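Local coordinates for protein FAD-dependent oxidoreductase (Actinomadura kijaniata, PDB 4KCF) that probably oxidises the amino group of a dTDP-linked keto-amino sugar as a flavin-dependent N-oxygenase of kijanose biosynthesis, within the acyl-CoA dehydrogenase family, at residues D110-L115 against L232-S237; G159-H164 against K184-M189; S188-G193 against G238-V243. All coordinates share one frame; numbering follows the deposited sequence.

Contact 1: D110-L115 against L232-S237. With FMN (flavin mononucleotide), chain C.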
loop_
_atom_site.group_PDB
_atom_site.type_symbol
_atom_site.label_atom_id
_atom_site.label_comp_id
_atom_site.label_asym_id
_atom_site.label_seq_id
_atom_site.Cartn_x
_atom_site.Cartn_y
_atom_site.Cartn_z
ATOM N N ASP A 110 6.652 12.323 -4.836
ATOM C CA ASP A 110 5.426 12.680 -4.109
ATOM C C ASP A 110 4.875 11.461 -3.375
ATOM O O ASP A 110 4.658 10.413 -3.997
ATOM C CB ASP A 110 4.363 13.268 -5.058
ATOM C CG ASP A 110 3.057 13.571 -4.370
ATOM O OD1 ASP A 110 2.055 12.878 -4.641
ATOM O OD2 ASP A 110 3.017 14.505 -3.547
ATOM N N ALA A 111 4.641 11.574 -2.068
ATOM C CA ALA A 111 4.249 10.389 -1.292
ATOM C C ALA A 111 2.864 9.925 -1.656
ATOM O O ALA A 111 2.613 8.731 -1.680
ATOM C CB ALA A 111 4.306 10.659 0.211
ATOM N N SER A 112 1.920 10.834 -1.892
ATOM C CA SER A 112 0.552 10.396 -2.241
ATOM C C SER A 112 0.455 9.556 -3.517
ATOM O O SER A 112 -0.361 8.657 -3.603
ATOM C CB SER A 112 -0.353 11.595 -2.553
ATOM O OG SER A 112 -0.550 12.390 -1.406
ATOM N N THR A 113 1.304 9.853 -4.490
ATOM C CA THR A 113 1.289 9.182 -5.798
ATOM C C THR A 113 1.812 7.791 -5.554
ATOM O O THR A 113 1.243 6.800 -6.050
ATOM C CB THR A 113 2.218 9.940 -6.771
ATOM O OG1 THR A 113 1.644 11.229 -6.975
ATOM C CG2 THR A 113 2.430 9.246 -8.096
ATOM N N ALA A 114 2.856 7.733 -4.725
ATOM C CA ALA A 114 3.508 6.474 -4.392
ATOM C C ALA A 114 2.523 5.550 -3.695
ATOM O O ALA A 114 2.541 4.345 -3.953
ATOM C CB ALA A 114 4.768 6.730 -3.509
ATOM N N LEU A 115 1.739 6.100 -2.759
ATOM C CA LEU A 115 0.753 5.332 -1.997
ATOM C C LEU A 115 -0.352 4.791 -2.928
ATOM O O LEU A 115 -0.699 3.612 -2.864
ATOM C CB LEU A 115 0.168 6.213 -0.868
ATOM C CG LEU A 115 -1.044 5.734 -0.050
ATOM C CD1 LEU A 115 -0.701 4.419 0.601
ATOM C CD2 LEU A 115 -1.614 6.729 1.000
ATOM N N LEU A 232 -4.926 15.201 6.451
ATOM C CA LEU A 232 -3.798 15.961 7.045
ATOM C C LEU A 232 -2.626 15.895 6.064
ATOM O O LEU A 232 -2.066 16.913 5.641
ATOM C CB LEU A 232 -3.312 15.414 8.409
ATOM C CG LEU A 232 -1.951 15.900 8.968
ATOM C CD1 LEU A 232 -1.966 17.417 9.108
ATOM C CD2 LEU A 232 -1.589 15.183 10.289
ATOM N N GLY A 233 -2.259 14.663 5.706
ATOM C CA GLY A 233 -1.337 14.429 4.610
ATOM C C GLY A 233 -1.894 13.425 3.611
ATOM O O GLY A 233 -3.040 12.983 3.717
ATOM N N MET A 234 -1.027 12.976 2.706
ATOM C CA MET A 234 -1.432 12.068 1.617
ATOM C C MET A 234 -2.678 12.724 0.965
ATOM O O MET A 234 -3.632 12.050 0.608
ATOM C CB MET A 234 -1.756 10.654 2.108
ATOM C CG MET A 234 -0.582 9.851 2.676
ATOM S SD MET A 234 0.830 9.829 1.538
ATOM C CE MET A 234 1.932 8.650 2.362
ATOM N N ARG A 235 -2.660 14.046 0.837
ATOM C CA ARG A 235 -3.823 14.824 0.427
ATOM C C ARG A 235 -4.253 14.590 -1.026
ATOM O O ARG A 235 -5.438 14.771 -1.336
ATOM C CB ARG A 235 -3.606 16.312 0.720
ATOM C CG ARG A 235 -3.740 16.620 2.199
ATOM C CD ARG A 235 -3.532 18.081 2.509
ATOM N NE ARG A 235 -4.476 18.934 1.788
ATOM C CZ ARG A 235 -5.790 19.071 1.993
ATOM N NH1 ARG A 235 -6.453 18.402 2.923
ATOM N NH2 ARG A 235 -6.484 19.941 1.253
ATOM N N ALA A 236 -3.332 14.095 -1.847
ATOM C CA ALA A 236 -3.539 13.861 -3.277
ATOM C C ALA A 236 -3.737 12.379 -3.588
ATOM O O ALA A 236 -3.736 12.030 -4.781
ATOM C CB ALA A 236 -2.362 14.427 -4.093
ATOM N N SER A 237 -3.981 11.531 -2.583
ATOM C CA SER A 237 -3.996 10.106 -2.854
ATOM C C SER A 237 -5.387 9.628 -3.270
ATOM O O SER A 237 -5.548 8.438 -3.535
ATOM C CB SER A 237 -3.506 9.247 -1.668
ATOM O OG SER A 237 -4.403 9.485 -0.588
HETATM N N1 FMN C . -7.355 1.057 3.196
HETATM C C2 FMN C . -7.730 0.308 2.126
HETATM O O2 FMN C . -8.295 -0.789 2.392
HETATM N N3 FMN C . -7.470 0.730 0.857
HETATM C C4 FMN C . -6.905 1.949 0.705
HETATM O O4 FMN C . -6.645 2.402 -0.552
HETATM C C4A FMN C . -6.480 2.719 1.816
HETATM N N5 FMN C . -5.866 3.939 1.694
HETATM C C5A FMN C . -5.562 4.656 2.811
HETATM C C6 FMN C . -4.939 5.897 2.663
HETATM C C7 FMN C . -4.593 6.652 3.798
HETATM C C7M FMN C . -3.939 7.999 3.637
HETATM C C8 FMN C . -4.896 6.141 5.152
HETATM C C8M FMN C . -4.552 6.887 6.424
HETATM C C9 FMN C . -5.504 4.895 5.233
HETATM C C9A FMN C . -5.837 4.142 4.090
HETATM N N10 FMN C . -6.464 2.940 4.223
HETATM C C10 FMN C . -6.735 2.243 3.094
HETATM C "C1'" FMN C . -6.889 2.326 5.496
HETATM C "C2'" FMN C . -6.077 2.011 6.752
HETATM O "O2'" FMN C . -5.393 0.897 6.181
HETATM C "C3'" FMN C . -6.737 1.761 8.143
HETATM O "O3'" FMN C . -7.823 0.804 8.142
HETATM C "C4'" FMN C . -7.266 2.887 9.075
HETATM O "O4'" FMN C . -6.922 4.290 8.934
#

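Contact 2: G159-H164 against K184-M189. With FMN (flavin mononucleotide), chain C; AKM ([(2R,4S,6R)-4-azanyl-4,6-dimethyl-5,5-bis(oxidanyl)oxan-2-yl] [[(2R,3S,5R)-5-[5-methyl-2,4-bis(oxidanylidene)pyrimidin-1-yl]-3-oxidanyl-oxolan-2-yl]methoxy-oxidanyl-phosphoryl] hydrogen phosphate), chain B.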
loop_
_atom_site.group_PDB
_atom_site.type_symbol
_atom_site.label_atom_id
_atom_site.label_comp_id
_atom_site.label_asym_id
_atom_site.label_seq_id
_atom_site.Cartn_x
_atom_site.Cartn_y
_atom_site.Cartn_z
ATOM N N GLY A 159 -10.891 -1.705 -1.082
ATOM C CA GLY A 159 -11.870 -1.165 -0.132
ATOM C C GLY A 159 -12.026 -2.104 1.053
ATOM O O GLY A 159 -12.808 -3.065 0.952
ATOM N N ILE A 160 -11.289 -1.875 2.152
ATOM C CA ILE A 160 -11.321 -2.852 3.246
ATOM C C ILE A 160 -12.171 -2.424 4.432
ATOM O O ILE A 160 -12.943 -3.215 4.970
ATOM C CB ILE A 160 -9.917 -3.272 3.793
ATOM C CG1 ILE A 160 -9.049 -3.909 2.702
ATOM C CG2 ILE A 160 -10.059 -4.095 5.088
ATOM C CD1 ILE A 160 -9.432 -5.273 2.140
ATOM N N LYS A 161 -11.998 -1.179 4.859
ATOM C CA LYS A 161 -12.591 -0.706 6.111
ATOM C C LYS A 161 -13.976 -0.104 5.903
ATOM O O LYS A 161 -14.109 0.879 5.165
ATOM C CB LYS A 161 -11.732 0.410 6.714
ATOM C CG LYS A 161 -12.211 0.947 8.058
ATOM C CD LYS A 161 -11.205 1.946 8.624
ATOM C CE LYS A 161 -10.887 1.611 10.097
ATOM N NZ LYS A 161 -12.126 1.619 10.928
ATOM N N ASP A 162 -14.967 -0.647 6.601
ATOM C CA ASP A 162 -16.312 -0.064 6.606
ATOM C C ASP A 162 -16.352 1.323 7.230
ATOM O O ASP A 162 -15.650 1.580 8.216
ATOM C CB ASP A 162 -17.300 -0.955 7.356
ATOM C CG ASP A 162 -17.564 -2.239 6.631
ATOM O OD1 ASP A 162 -17.392 -2.218 5.395
ATOM O OD2 ASP A 162 -17.894 -3.259 7.284
ATOM N N HIS A 163 -17.121 2.215 6.615
ATOM C CA HIS A 163 -17.569 3.444 7.254
ATOM C C HIS A 163 -18.350 3.090 8.534
ATOM O O HIS A 163 -18.934 2.010 8.633
ATOM C CB HIS A 163 -18.338 4.295 6.241
ATOM C CG HIS A 163 -18.821 5.609 6.775
ATOM N ND1 HIS A 163 -18.126 6.789 6.608
ATOM C CD2 HIS A 163 -19.947 5.929 7.450
ATOM C CE1 HIS A 163 -18.807 7.782 7.149
ATOM N NE2 HIS A 163 -19.916 7.285 7.668
ATOM N N HIS A 164 -18.313 3.974 9.530
ATOM C CA HIS A 164 -18.903 3.712 10.847
ATOM C C HIS A 164 -20.401 3.422 10.753
ATOM O O HIS A 164 -20.907 2.587 11.512
ATOM C CB HIS A 164 -18.546 4.762 11.921
ATOM C CG HIS A 164 -19.098 6.139 11.692
ATOM N ND1 HIS A 164 -20.342 6.526 12.139
ATOM C CD2 HIS A 164 -18.572 7.230 11.082
ATOM C CE1 HIS A 164 -20.564 7.787 11.804
ATOM N NE2 HIS A 164 -19.503 8.240 11.160
ATOM N N LYS A 184 -17.430 1.830 2.087
ATOM C CA LYS A 184 -16.052 1.641 2.521
ATOM C C LYS A 184 -15.500 3.044 2.663
ATOM O O LYS A 184 -15.863 3.957 1.910
ATOM C CB LYS A 184 -15.235 0.841 1.501
ATOM C CG LYS A 184 -15.530 -0.655 1.425
ATOM C CD LYS A 184 -15.512 -1.291 2.830
ATOM C CE LYS A 184 -15.542 -2.802 2.698
ATOM N NZ LYS A 184 -15.613 -3.459 4.046
ATOM N N THR A 185 -14.643 3.235 3.657
ATOM C CA THR A 185 -13.950 4.506 3.792
ATOM C C THR A 185 -12.467 4.330 3.437
ATOM O O THR A 185 -11.945 3.221 3.508
ATOM C CB THR A 185 -14.218 5.178 5.179
ATOM O OG1 THR A 185 -13.581 6.465 5.212
ATOM C CG2 THR A 185 -13.733 4.290 6.322
ATOM N N LEU A 186 -11.791 5.393 3.017
ATOM C CA LEU A 186 -10.333 5.375 2.761
ATOM C C LEU A 186 -9.999 4.460 1.576
ATOM O O LEU A 186 -9.471 3.364 1.758
ATOM C CB LEU A 186 -9.541 5.017 4.035
ATOM C CG LEU A 186 -9.955 5.860 5.256
ATOM C CD1 LEU A 186 -9.322 5.320 6.540
ATOM C CD2 LEU A 186 -9.538 7.319 5.072
ATOM N N VAL A 187 -10.356 4.859 0.356
ATOM C CA VAL A 187 -10.112 4.008 -0.807
ATOM C C VAL A 187 -9.225 4.833 -1.707
ATOM O O VAL A 187 -9.737 5.614 -2.511
ATOM C CB VAL A 187 -11.400 3.634 -1.595
ATOM C CG1 VAL A 187 -11.060 2.631 -2.709
ATOM C CG2 VAL A 187 -12.435 2.970 -0.671
ATOM N N SER A 188 -7.912 4.717 -1.527
ATOM C CA SER A 188 -6.995 5.542 -2.296
ATOM C C SER A 188 -7.142 5.156 -3.771
ATOM O O SER A 188 -7.479 3.995 -4.068
ATOM C CB SER A 188 -5.546 5.248 -1.861
ATOM O OG SER A 188 -5.469 5.471 -0.461
ATOM N N MET A 189 -6.856 6.137 -4.628
ATOM C CA MET A 189 -6.820 6.019 -6.092
ATOM C C MET A 189 -8.236 5.915 -6.658
ATOM O O MET A 189 -8.403 5.675 -7.851
ATOM C CB MET A 189 -5.935 4.863 -6.561
ATOM C CG MET A 189 -5.563 4.884 -8.047
ATOM S SD MET A 189 -4.286 3.657 -8.392
ATOM C CE MET A 189 -4.975 2.113 -7.835
HETATM N N1 FMN C . -7.355 1.057 3.196
HETATM C C2 FMN C . -7.730 0.308 2.126
HETATM O O2 FMN C . -8.295 -0.789 2.392
HETATM N N3 FMN C . -7.470 0.730 0.857
HETATM C C4 FMN C . -6.905 1.949 0.705
HETATM O O4 FMN C . -6.645 2.402 -0.552
HETATM C C4A FMN C . -6.480 2.719 1.816
HETATM N N5 FMN C . -5.866 3.939 1.694
HETATM C C5A FMN C . -5.562 4.656 2.811
HETATM C C6 FMN C . -4.939 5.897 2.663
HETATM C C7 FMN C . -4.593 6.652 3.798
HETATM C C7M FMN C . -3.939 7.999 3.637
HETATM C C8 FMN C . -4.896 6.141 5.152
HETATM C C8M FMN C . -4.552 6.887 6.424
HETATM C C9 FMN C . -5.504 4.895 5.233
HETATM C C9A FMN C . -5.837 4.142 4.090
HETATM N N10 FMN C . -6.464 2.940 4.223
HETATM C C10 FMN C . -6.735 2.243 3.094
HETATM C "C1'" FMN C . -6.889 2.326 5.496
HETATM C "C2'" FMN C . -6.077 2.011 6.752
HETATM O "O2'" FMN C . -5.393 0.897 6.181
HETATM C "C3'" FMN C . -6.737 1.761 8.143
HETATM O "O3'" FMN C . -7.823 0.804 8.142
HETATM C "C4'" FMN C . -7.266 2.887 9.075
HETATM O "O4'" FMN C . -6.922 4.290 8.934
HETATM O O2P AKM B . -4.574 -8.178 2.146
HETATM P P AKM B . -5.545 -9.213 1.570
HETATM O O1P AKM B . -6.420 -9.981 2.517
HETATM O OPP AKM B . -6.545 -8.489 0.562
HETATM P P2 AKM B . -6.238 -7.359 -0.530
HETATM O O3P AKM B . -7.443 -7.432 -1.459
HETATM O O1 AKM B . -6.356 -5.984 0.275
HETATM C C1 AKM B . -5.266 -5.153 0.635
HETATM C C2 AKM B . -5.691 -4.174 1.743
HETATM C C3 AKM B . -4.677 -3.036 1.858
HETATM C C3M AKM B . -3.545 -3.687 2.660
HETATM N N3 AKM B . -5.224 -1.914 2.635
HETATM C C4 AKM B . -4.299 -2.412 0.506
HETATM O O4A AKM B . -5.249 -1.407 0.116
HETATM O O4B AKM B . -3.060 -1.691 0.633
HETATM C C5 AKM B . -4.496 -3.253 -0.756
HETATM C C6 AKM B . -3.534 -3.130 -1.932
HETATM O O5 AKM B . -4.947 -4.600 -0.635
HETATM O O4P AKM B . -4.875 -7.407 -1.201
HETATM O "O5'" AKM B . -4.656 -10.257 0.731
HETATM C "C5'" AKM B . -5.353 -11.351 0.137
HETATM C "C4'" AKM B . -4.552 -11.625 -1.123
HETATM C "C3'" AKM B . -5.180 -12.687 -2.033
HETATM O "O3'" AKM B . -5.876 -12.011 -3.070
HETATM C "C2'" AKM B . -4.013 -13.452 -2.635
HETATM C "C1'" AKM B . -2.781 -12.994 -1.850
HETATM O "O4'" AKM B . -3.275 -12.166 -0.775
HETATM N N11 AKM B . -1.924 -14.047 -1.289
HETATM C C21 AKM B . -0.632 -14.045 -1.597
HETATM O O21 AKM B . -0.153 -13.125 -2.469
HETATM N N31 AKM B . 0.235 -14.954 -1.121
HETATM C C41 AKM B . -0.223 -15.881 -0.261
HETATM O O41 AKM B . 0.601 -16.814 0.273
HETATM C C51 AKM B . -1.639 -15.896 0.146
HETATM C C5A AKM B . -2.128 -16.929 1.121
HETATM C C61 AKM B . -2.455 -14.934 -0.424
HETATM O O HOH W 1 -10.684 0.953 3.153
#

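Contact 3: S188-G193 against G238-V243. With FMN (flavin mononucleotide), chain C.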
loop_
_atom_site.group_PDB
_atom_site.type_symbol
_atom_site.label_atom_id
_atom_site.label_comp_id
_atom_site.label_asym_id
_atom_site.label_seq_id
_atom_site.Cartn_x
_atom_site.Cartn_y
_atom_site.Cartn_z
ATOM N N SER A 188 -7.912 4.717 -1.527
ATOM C CA SER A 188 -6.995 5.542 -2.296
ATOM C C SER A 188 -7.142 5.156 -3.771
ATOM O O SER A 188 -7.479 3.995 -4.068
ATOM C CB SER A 188 -5.546 5.248 -1.861
ATOM O OG SER A 188 -5.469 5.471 -0.461
ATOM N N MET A 189 -6.856 6.137 -4.628
ATOM C CA MET A 189 -6.820 6.019 -6.092
ATOM C C MET A 189 -8.236 5.915 -6.658
ATOM O O MET A 189 -8.403 5.675 -7.851
ATOM C CB MET A 189 -5.935 4.863 -6.561
ATOM C CG MET A 189 -5.563 4.884 -8.047
ATOM S SD MET A 189 -4.286 3.657 -8.392
ATOM C CE MET A 189 -4.975 2.113 -7.835
ATOM N N ALA A 190 -9.249 6.143 -5.828
ATOM C CA ALA A 190 -10.620 5.822 -6.218
ATOM C C ALA A 190 -11.119 6.680 -7.381
ATOM O O ALA A 190 -11.816 6.156 -8.252
ATOM C CB ALA A 190 -11.583 5.872 -5.038
ATOM N N PRO A 191 -10.743 7.975 -7.424
ATOM C CA PRO A 191 -11.264 8.809 -8.501
ATOM C C PRO A 191 -10.926 8.286 -9.894
ATOM O O PRO A 191 -11.519 8.750 -10.858
ATOM C CB PRO A 191 -10.606 10.171 -8.255
ATOM C CG PRO A 191 -10.353 10.172 -6.760
ATOM C CD PRO A 191 -9.928 8.764 -6.477
ATOM N N VAL A 192 -10.008 7.336 -10.012
ATOM C CA VAL A 192 -9.573 6.863 -11.326
ATOM C C VAL A 192 -9.734 5.357 -11.353
ATOM O O VAL A 192 -9.338 4.721 -12.327
ATOM C CB VAL A 192 -8.114 7.247 -11.742
ATOM C CG1 VAL A 192 -7.926 8.726 -12.086
ATOM C CG2 VAL A 192 -7.054 6.787 -10.730
ATOM N N GLY A 193 -10.339 4.770 -10.326
ATOM C CA GLY A 193 -10.376 3.323 -10.271
ATOM C C GLY A 193 -11.434 2.751 -11.211
ATOM O O GLY A 193 -12.558 3.266 -11.309
ATOM N N GLY A 238 -6.386 10.504 -3.282
ATOM C CA GLY A 238 -7.708 10.105 -3.772
ATOM C C GLY A 238 -8.444 9.181 -2.833
ATOM O O GLY A 238 -9.157 8.285 -3.296
ATOM N N THR A 239 -8.260 9.418 -1.529
ATOM C CA THR A 239 -8.604 8.431 -0.504
ATOM C C THR A 239 -10.039 8.654 0.009
ATOM O O THR A 239 -10.283 8.858 1.209
ATOM C CB THR A 239 -7.489 8.386 0.604
ATOM O OG1 THR A 239 -6.257 8.015 -0.025
ATOM C CG2 THR A 239 -7.740 7.351 1.720
ATOM N N VAL A 240 -10.980 8.561 -0.933
ATOM C CA VAL A 240 -12.400 8.835 -0.685
ATOM C C VAL A 240 -13.204 7.643 -0.202
ATOM O O VAL A 240 -12.693 6.529 -0.121
ATOM C CB VAL A 240 -13.083 9.402 -1.944
ATOM C CG1 VAL A 240 -12.386 10.671 -2.340
ATOM C CG2 VAL A 240 -13.083 8.318 -3.070
ATOM N N ASP A 241 -14.450 7.884 0.190
ATOM C CA ASP A 241 -15.341 6.793 0.568
ATOM C C ASP A 241 -15.985 6.300 -0.720
ATOM O O ASP A 241 -16.094 7.070 -1.678
ATOM C CB ASP A 241 -16.443 7.305 1.493
ATOM C CG ASP A 241 -15.963 7.477 2.927
ATOM O OD1 ASP A 241 -14.759 7.694 3.190
ATOM O OD2 ASP A 241 -16.813 7.319 3.822
ATOM N N ILE A 242 -16.428 5.048 -0.727
ATOM C CA ILE A 242 -17.265 4.524 -1.819
ATOM C C ILE A 242 -18.519 3.882 -1.223
ATOM O O ILE A 242 -18.455 3.263 -0.157
ATOM C CB ILE A 242 -16.480 3.571 -2.741
ATOM C CG1 ILE A 242 -16.138 2.285 -1.987
ATOM C CG2 ILE A 242 -15.238 4.273 -3.273
ATOM C CD1 ILE A 242 -15.035 1.488 -2.613
ATOM N N VAL A 243 -19.658 4.060 -1.891
ATOM C CA VAL A 243 -20.945 3.578 -1.398
ATOM C C VAL A 243 -21.527 2.483 -2.295
ATOM O O VAL A 243 -21.414 2.579 -3.507
ATOM C CB VAL A 243 -21.920 4.752 -1.227
ATOM C CG1 VAL A 243 -23.270 4.266 -0.707
ATOM C CG2 VAL A 243 -21.302 5.806 -0.289
HETATM N N1 FMN C . -7.355 1.057 3.196
HETATM C C2 FMN C . -7.730 0.308 2.126
HETATM O O2 FMN C . -8.295 -0.789 2.392
HETATM N N3 FMN C . -7.470 0.730 0.857
HETATM C C4 FMN C . -6.905 1.949 0.705
HETATM O O4 FMN C . -6.645 2.402 -0.552
HETATM C C4A FMN C . -6.480 2.719 1.816
HETATM N N5 FMN C . -5.866 3.939 1.694
HETATM C C5A FMN C . -5.562 4.656 2.811
HETATM C C6 FMN C . -4.939 5.897 2.663
HETATM C C7 FMN C . -4.593 6.652 3.798
HETATM C C7M FMN C . -3.939 7.999 3.637
HETATM C C8 FMN C . -4.896 6.141 5.152
HETATM C C8M FMN C . -4.552 6.887 6.424
HETATM C C9 FMN C . -5.504 4.895 5.233
HETATM C C9A FMN C . -5.837 4.142 4.090
HETATM N N10 FMN C . -6.464 2.940 4.223
HETATM C C10 FMN C . -6.735 2.243 3.094
HETATM C "C1'" FMN C . -6.889 2.326 5.496
HETATM C "C2'" FMN C . -6.077 2.011 6.752
HETATM O "O2'" FMN C . -5.393 0.897 6.181
HETATM C "C3'" FMN C . -6.737 1.761 8.143
HETATM O "O3'" FMN C . -7.823 0.804 8.142
HETATM C "C4'" FMN C . -7.266 2.887 9.075
HETATM O "O4'" FMN C . -6.922 4.290 8.934
#

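Contact 1: D110-L115 against L232-S237
Leu115 and Met234 meet with their side chains crossed at about a right angle, and the contact is organised round that crossing. The branch of Leu115 that touches is CD2, 3.7 Å from Met234 CG. With CG set anti to the backbone N (chi1 171°), the leucine carries this methyl from the helix toward both the loop and the flavin. Leu115 CD2 also lies 3.7 Å from C7M of flavin mononucleotide, and Met234 CB approaches the same C7M at 3.8 Å, so both segments touch one methyl of the flavin's dimethylbenzene ring. Beyond CG the methionine bends at chi2 (-52°), which turns the thioether back along the first turn of the helix. Its CE ends 3.8 Å from Ala111 CB, while SD lies near the backbone of Ala111 and Ser112. Val281 and Tyr282 of helix 279-298 pack against the same methionine.

Ser112 makes the second half of the contact, against the type I turn Met234-Ser237. Its OG comes within 3.2 Å of Met234 CA, and its CB rests 3.8 Å from Ala236 CB. Ser237 sets its CB against the serine of the helix. At the helix start Asp110 is the N-cap, its OD1 accepting a weak bond from Thr113 N and a firmer one from Thr113 OG1. The contact thus joins the start of helix 111-133, in the N-terminal domain, to a loop of the middle domain.

Met234 N and O have partners outside the contact, Asp394 and Trp229. The chemistry implies an apolar seat for the flavin methyl built from the carbons of Leu115 and Met234, with the sulfur facing the helix backbone instead.

Contact 2: G159-H164 against K184-M189
Lys184 runs its side chain along the backbone of Gly159-Asp162. Its CB starts 3.8 Å from Lys161 O, although it leaves the backbone heading away from that segment. CG lies 3.7 Å from Gly159 O, and the chain bends there (chi2 -50°) before extending straight to its end. CD and CE then pass between an acid and a carbonyl: CD is 3.3 Å from Asp162 OD1, and CE is equally near Gly159 O. At the tip NZ donates to Ile160 O at 2.8 Å, coming from above the carbonyl plane (60° out of it). NZ also forms a salt bridge with Asp162 OD1 at 2.6 Å, again from above the group's plane (46°). Asn199 O is a further acceptor for NZ, while Thr168 OG1 also bonds to Asp162 OD1.

The setting is the beta domain of the acyl-CoA dehydrogenase fold, where strand 178-187 meets the loop after strand 156-159. Their backbones are bridged once, at Asp162 and Lys184, and Thr185 N donates to Lys161 O at 2.8 Å in a nearly straight bond. With an alanine in place of Lys184, Asp162 would probably lose its cationic mate and Ile160 O this donor, and the loop is likely to be less firmly fixed there.

That loop carries Ile160, whose N gives a weak bond to FMN O2 and whose CG1 lies 3.5 Å from C2 of the bound sugar nucleotide. A water links Lys161 N to Thr185 O beside it.

Contact 3: S188-G193 against G238-V243
Ser188 and Thr239 each place their hydroxyl anti to the carbonyl carbon (chi1 -56° and -60°), and these torsions bring Ser188 OG and Thr239 OG1 to 2.7 Å from each other. Thr239 is the centre of an inverse gamma turn, just ahead of Val240-Val243 in the beta domain; the same rotamer turns its CG2 to the flavin, 3.3 Å from FMN C6. Ser237, Thr239 and Ser188 form a row of hydroxyls ending at the cofactor, the protons between them not assigned. Ser188 grips the flavin twice: its OG donates to FMN N5 at 2.7 Å, and its N donates to FMN O4 at 2.8 Å. Both bonds fall at the N5/O4 edge of the isoalloxazine, and the hydroxyl would probably polarise N5.

Further along, the touching parts, Ser188-Pro191 and Gly238-Ile242, run 83° apart and meet through Gly238. Its carbonyl oxygen receives a weak hydrogen bond from Ala190 N at 3.3 Å and lies as close to Pro191 CD. Gly238 has a positive phi, and a beta carbon there would collide with that proline. Phe196 of strand 195-202 and Val225 of strand 223-225 pack on Ala190. On the strand side the fit is tighter than a usual carbon contact, with Ala190 CB only 3.5 Å from Val240 CG2.

All three contacts touch the flavin: contact 1 at the C7M methyl, contact 2 at O2 and the ring as well as beside the sugar nucleotide, contact 3 at C6, with the N5 and O4 bonds of Ser188 common to contacts 2 and 3. Contacts 2 and 3 lie closest, with centres about 8 Å apart, and share Ser188 and Met189. Strands 178-187 and 240-244 join them, through Lys184 N to Ile242 O at 2.9 Å and Thr185 OG1 to Asp241 OD1 at 2.6 Å. Contact 1, its centre about 13 Å from that of contact 3, connects through Ser237 O, 2.9 Å from Met189 N and probably hydrogen-bonded to it.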